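Local coordinates for hypothetical protein (Giardia lamblia, PDB 3I3F) that is of unknown function but belongs to the YjgF-like (endoribonuclease L-PSP) family and, as a trimer, binds pentanoic acid in the crystal, at residues 30-35 / 73-78; 55-60 / 102-107. One frame throughout, in Å; residues are numbered along the deposited sequence.

Overall arrangement
Helix 56-74 takes part in both interactions, with its start in interaction 2 and its finish in interaction 1. From the N terminus, the chain first passes residues 30-35 on strand 32-35, then 55-60 at the start of the helix and 73-78 at its finish, where interaction 1 closes its loop by returning to strand 32-35. The chain goes on through strand 82-90 into helix 95-108, and residues 102-107 close interaction 2 on the helix start. The two loops therefore cross rather than nest. Interaction 1 ties helix to sheet and interaction 2 ties helix to helix; their centres lie about 23 Å apart, on opposite sides of the chain's centre.

Interaction 1: residues 30-35 / 73-78; sequences GQIAVV and EYANSG
The backbone hydrogen bond from Asn76 N to Glu73 O, 3.2 Å long, helps to end helix 56-74 just where Tyr74 and Ala75 meet Ile32 and Val34 of strand 32-35. With the bond from Ser77 N to Leu72 O it makes a Schellman motif, in which Asn76, at positive phi, is the C-prime residue.

The contact itself is apolar. The methyl of Ala75 faces two branches of the strand: Ile32 CG2 is 3.7 Å from Ala75 CB, and Val34 CG2 is 4.1 Å from the same CB. Ile32 divides its branches between two partners. Its CG1 stands anti to the carbonyl carbon (chi1 -52°), away from CG2, and the extended arm carries CD1 to within 4.0 Å of Tyr74 CD2. The Ile32 and Tyr74 side chains cross there at about a right angle.

Beyond the pair, Ile32 also packs on Cys71 of the helix, and Ala75 O accepts a hydrogen bond from Gln140 NE2. The helix end thus rests on a sheet face where Leu18 of strand 16-18 and Val39 and Leu41 of strand 38-41 flank Ile32, while Ala33, directed away from the helix, packs on Val83 of the second subunit.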
loop_
_atom_site.group_PDB
_atom_site.type_symbol
_atom_site.label_atom_id
_atom_site.label_comp_id
_atom_site.label_asym_id
_atom_site.label_seq_id
_atom_site.Cartn_x
_atom_site.Cartn_y
_atom_site.Cartn_z
ATOM N N GLY A 30 -8.300 10.796 6.453
ATOM C CA GLY A 30 -7.575 11.959 5.960
ATOM C C GLY A 30 -7.666 11.959 4.448
ATOM O O GLY A 30 -7.364 10.957 3.802
ATOM N N GLN A 31 -8.113 13.073 3.883
ATOM C CA GLN A 31 -8.325 13.162 2.444
ATOM C C GLN A 31 -7.003 13.397 1.712
ATOM O O GLN A 31 -6.712 12.749 0.705
ATOM C CB GLN A 31 -9.305 14.295 2.140
ATOM C CG GLN A 31 -9.915 14.253 0.753
ATOM C CD GLN A 31 -10.564 15.567 0.392
ATOM O OE1 GLN A 31 -9.878 16.575 0.239
ATOM N NE2 GLN A 31 -11.891 15.572 0.270
ATOM N N ILE A 32 -6.216 14.333 2.238
ATOM C CA ILE A 32 -4.969 14.773 1.626
ATOM C C ILE A 32 -3.950 15.029 2.731
ATOM O O ILE A 32 -4.276 15.670 3.729
ATOM C CB ILE A 32 -5.151 16.104 0.855
ATOM C CG1 ILE A 32 -6.322 16.029 -0.127
ATOM C CG2 ILE A 32 -3.865 16.485 0.125
ATOM C CD1 ILE A 32 -6.629 17.350 -0.797
ATOM N N ALA A 33 -2.729 14.530 2.557
ATOM C CA ALA A 33 -1.621 14.874 3.445
ATOM C C ALA A 33 -0.431 15.326 2.608
ATOM O O ALA A 33 -0.134 14.726 1.575
ATOM C CB ALA A 33 -1.242 13.694 4.312
ATOM N N VAL A 34 0.237 16.391 3.046
ATOM C CA VAL A 34 1.432 16.892 2.374
ATOM C C VAL A 34 2.611 16.862 3.342
ATOM O O VAL A 34 2.500 17.323 4.478
ATOM C CB VAL A 34 1.238 18.331 1.855
ATOM C CG1 VAL A 34 2.504 18.829 1.165
ATOM C CG2 VAL A 34 0.044 18.402 0.911
ATOM N N VAL A 35 3.731 16.307 2.887
ATOM C CA VAL A 35 4.948 16.221 3.694
ATOM C C VAL A 35 6.178 16.271 2.788
ATOM O O VAL A 35 6.311 15.462 1.871
ATOM C CB VAL A 35 4.973 14.925 4.551
ATOM C CG1 VAL A 35 4.758 13.690 3.683
ATOM C CG2 VAL A 35 6.275 14.818 5.334
ATOM N N GLU A 73 -4.662 18.707 -7.339
ATOM C CA GLU A 73 -4.515 20.097 -7.784
ATOM C C GLU A 73 -4.668 21.075 -6.616
ATOM O O GLU A 73 -3.943 22.067 -6.530
ATOM C CB GLU A 73 -5.487 20.408 -8.926
ATOM C CG GLU A 73 -5.078 19.715 -10.227
ATOM C CD GLU A 73 -6.034 19.945 -11.384
ATOM O OE1 GLU A 73 -7.003 20.718 -11.231
ATOM O OE2 GLU A 73 -5.811 19.342 -12.456
ATOM N N TYR A 74 -5.586 20.764 -5.706
ATOM C CA TYR A 74 -5.777 21.532 -4.476
ATOM C C TYR A 74 -4.504 21.536 -3.619
ATOM O O TYR A 74 -4.193 22.532 -2.959
ATOM C CB TYR A 74 -6.952 20.930 -3.696
ATOM C CG TYR A 74 -7.429 21.713 -2.494
ATOM C CD1 TYR A 74 -8.174 22.880 -2.646
ATOM C CD2 TYR A 74 -7.171 21.265 -1.202
ATOM C CE1 TYR A 74 -8.634 23.586 -1.542
ATOM C CE2 TYR A 74 -7.621 21.964 -0.093
ATOM C CZ TYR A 74 -8.351 23.125 -0.269
ATOM O OH TYR A 74 -8.799 23.818 0.833
ATOM N N ALA A 75 -3.763 20.429 -3.659
ATOM C CA ALA A 75 -2.523 20.266 -2.892
ATOM C C ALA A 75 -1.257 20.649 -3.677
ATOM O O ALA A 75 -0.162 20.211 -3.328
ATOM C CB ALA A 75 -2.415 18.821 -2.400
ATOM N N ASN A 76 -1.409 21.464 -4.722
ATOM C CA ASN A 76 -0.284 21.920 -5.551
ATOM C C ASN A 76 0.429 20.768 -6.269
ATOM O O ASN A 76 1.655 20.737 -6.375
ATOM C CB ASN A 76 0.704 22.757 -4.720
ATOM C CG ASN A 76 1.571 23.674 -5.577
ATOM O OD1 ASN A 76 1.159 24.122 -6.648
ATOM N ND2 ASN A 76 2.778 23.960 -5.100
ATOM N N SER A 77 -0.371 19.829 -6.766
ATOM C CA SER A 77 0.114 18.676 -7.515
ATOM C C SER A 77 -0.799 18.474 -8.726
ATOM O O SER A 77 -1.431 19.420 -9.197
ATOM C CB SER A 77 0.130 17.437 -6.608
ATOM O OG SER A 77 0.760 16.331 -7.233
ATOM N N GLY A 78 -0.871 17.252 -9.236
ATOM C CA GLY A 78 -1.752 16.949 -10.359
ATOM C C GLY A 78 -1.617 15.500 -10.768
ATOM O O GLY A 78 -0.728 14.803 -10.284
#

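Interaction 2: residues 55-60 / 102-107; sequences KGLEEQ and NELYRE
Glu58, in the first turn of helix 56-74, and Leu104, in helix 95-108, bring the two backbones to their closest approach, with CA atoms 7.5 Å apart. This is the helix-to-helix contact of a YjgF-like fold, in which two helices accompany a mixed beta-sheet. Leu104 contributes the largest share of the surface buried between the two segments.

With CG anti to the carbonyl carbon (chi1 -66°) and chi2 at 163°, both methyls of Leu104 come up against Glu58. CD1 meets the backbone itself, 3.6 Å from Glu58 CA, and also lies 4.4 Å from Leu57 CD1, so that it touches two successive residues. Glu58 answers with the aliphatic part of its side chain: CG, anti to the backbone N (chi1 176°), passes 3.7 Å from Leu104 CD1, and the two side chains cross at about a right angle. Leu104 also packs on Thr61 and Arg62, one turn further along the same helix.

The extended Glu58 chain carries its carboxylate beyond the leucine to Arg100, where OE2 forms a salt bridge with NH2; Glu103 OE1 pairs with NH1 of the same guanidinium. Arg100 would thus be expected to offset both negative charges, and perhaps to ease the nearness of Glu107, whose OE1 is 6.2 Å from Glu58 OE2. At the boundary between the apolar and charged parts of the contact, Leu104 CD2 sits 3.9 Å from Glu58 OE2.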
loop_
_atom_site.group_PDB
_atom_site.type_symbol
_atom_site.label_atom_id
_atom_site.label_comp_id
_atom_site.label_asym_id
_atom_site.label_seq_id
_atom_site.Cartn_x
_atom_site.Cartn_y
_atom_site.Cartn_z
ATOM N N LYS A 55 -23.661 5.248 -10.093
ATOM C CA LYS A 55 -24.157 3.924 -10.459
ATOM C C LYS A 55 -23.291 3.261 -11.525
ATOM O O LYS A 55 -23.085 3.818 -12.604
ATOM C CB LYS A 55 -25.599 4.024 -10.965
ATOM N N GLY A 56 -22.792 2.068 -11.213
ATOM C CA GLY A 56 -22.029 1.273 -12.167
ATOM C C GLY A 56 -20.538 1.541 -12.124
ATOM O O GLY A 56 -20.088 2.577 -11.627
ATOM N N LEU A 57 -19.778 0.595 -12.666
ATOM C CA LEU A 57 -18.320 0.646 -12.650
ATOM C C LEU A 57 -17.781 1.890 -13.351
ATOM O O LEU A 57 -16.896 2.563 -12.832
ATOM C CB LEU A 57 -17.748 -0.622 -13.302
ATOM C CG LEU A 57 -16.226 -0.808 -13.394
ATOM C CD1 LEU A 57 -15.640 -0.037 -14.579
ATOM C CD2 LEU A 57 -15.529 -0.428 -12.091
ATOM N N GLU A 58 -18.323 2.199 -14.524
ATOM C CA GLU A 58 -17.814 3.308 -15.326
ATOM C C GLU A 58 -17.941 4.658 -14.613
ATOM O O GLU A 58 -16.963 5.396 -14.501
ATOM C CB GLU A 58 -18.506 3.352 -16.692
ATOM C CG GLU A 58 -18.093 4.541 -17.548
ATOM C CD GLU A 58 -18.328 4.330 -19.033
ATOM O OE1 GLU A 58 -18.814 3.253 -19.440
ATOM O OE2 GLU A 58 -18.011 5.260 -19.805
ATOM N N GLU A 59 -19.139 4.973 -14.128
ATOM C CA GLU A 59 -19.370 6.259 -13.468
ATOM C C GLU A 59 -18.641 6.367 -12.125
ATOM O O GLU A 59 -18.162 7.443 -11.771
ATOM C CB GLU A 59 -20.870 6.527 -13.306
ATOM C CG GLU A 59 -21.619 6.660 -14.636
ATOM C CD GLU A 59 -21.078 7.771 -15.526
ATOM O OE1 GLU A 59 -20.699 8.837 -14.998
ATOM O OE2 GLU A 59 -21.033 7.575 -16.760
ATOM N N GLN A 60 -18.543 5.263 -11.388
ATOM C CA GLN A 60 -17.736 5.257 -10.164
ATOM C C GLN A 60 -16.260 5.495 -10.475
ATOM O O GLN A 60 -15.582 6.216 -9.746
ATOM C CB GLN A 60 -17.903 3.953 -9.380
ATOM C CG GLN A 60 -19.225 3.856 -8.637
ATOM C CD GLN A 60 -19.297 2.672 -7.687
ATOM O OE1 GLN A 60 -18.276 2.182 -7.199
ATOM N NE2 GLN A 60 -20.512 2.214 -7.410
ATOM N N ASN A 102 -9.951 -0.578 -16.957
ATOM C CA ASN A 102 -8.644 -0.310 -17.563
ATOM C C ASN A 102 -8.727 0.580 -18.803
ATOM O O ASN A 102 -7.843 1.403 -19.035
ATOM C CB ASN A 102 -7.902 -1.614 -17.866
ATOM C CG ASN A 102 -7.388 -2.289 -16.610
ATOM O OD1 ASN A 102 -6.849 -1.630 -15.717
ATOM N ND2 ASN A 102 -7.554 -3.604 -16.531
ATOM N N GLU A 103 -9.796 0.434 -19.580
ATOM C CA GLU A 103 -10.036 1.331 -20.710
ATOM C C GLU A 103 -10.172 2.772 -20.222
ATOM O O GLU A 103 -9.565 3.684 -20.785
ATOM C CB GLU A 103 -11.298 0.922 -21.473
ATOM C CG GLU A 103 -11.182 -0.428 -22.166
ATOM C CD GLU A 103 -12.488 -0.921 -22.769
ATOM O OE1 GLU A 103 -13.554 -0.321 -22.510
ATOM O OE2 GLU A 103 -12.446 -1.931 -23.501
ATOM N N LEU A 104 -10.963 2.966 -19.168
ATOM C CA LEU A 104 -11.156 4.291 -18.574
ATOM C C LEU A 104 -9.871 4.809 -17.929
ATOM O O LEU A 104 -9.558 5.996 -18.019
ATOM C CB LEU A 104 -12.282 4.255 -17.537
ATOM C CG LEU A 104 -13.672 3.964 -18.103
ATOM C CD1 LEU A 104 -14.620 3.535 -16.997
ATOM C CD2 LEU A 104 -14.210 5.180 -18.844
ATOM N N TYR A 105 -9.128 3.910 -17.287
ATOM C CA TYR A 105 -7.847 4.253 -16.672
ATOM C C TYR A 105 -6.887 4.856 -17.695
ATOM O O TYR A 105 -6.208 5.845 -17.416
ATOM C CB TYR A 105 -7.219 3.005 -16.047
ATOM C CG TYR A 105 -5.975 3.281 -15.241
ATOM C CD1 TYR A 105 -6.062 3.646 -13.903
ATOM C CD2 TYR A 105 -4.711 3.172 -15.812
ATOM C CE1 TYR A 105 -4.924 3.897 -13.151
ATOM C CE2 TYR A 105 -3.567 3.421 -15.070
ATOM C CZ TYR A 105 -3.681 3.784 -13.737
ATOM O OH TYR A 105 -2.555 4.033 -12.985
ATOM N N ARG A 106 -6.847 4.263 -18.888
ATOM C CA ARG A 106 -5.978 4.748 -19.956
ATOM C C ARG A 106 -6.432 6.089 -20.540
ATOM O O ARG A 106 -5.644 6.773 -21.184
ATOM C CB ARG A 106 -5.843 3.697 -21.062
ATOM C CG ARG A 106 -5.013 2.487 -20.653
ATOM C CD ARG A 106 -4.730 1.580 -21.838
ATOM N NE ARG A 106 -5.953 0.989 -22.383
ATOM C CZ ARG A 106 -6.489 -0.172 -22.003
ATOM N NH1 ARG A 106 -5.925 -0.915 -21.054
ATOM N NH2 ARG A 106 -7.608 -0.595 -22.578
ATOM N N GLU A 107 -7.696 6.457 -20.332
ATOM C CA GLU A 107 -8.181 7.791 -20.704
ATOM C C GLU A 107 -7.748 8.854 -19.693
ATOM O O GLU A 107 -7.673 10.035 -20.027
ATOM C CB GLU A 107 -9.705 7.802 -20.843
ATOM C CG GLU A 107 -10.227 6.962 -21.994
ATOM C CD GLU A 107 -11.746 6.962 -22.095
ATOM O OE1 GLU A 107 -12.413 7.600 -21.252
ATOM O OE2 GLU A 107 -12.274 6.323 -23.029
#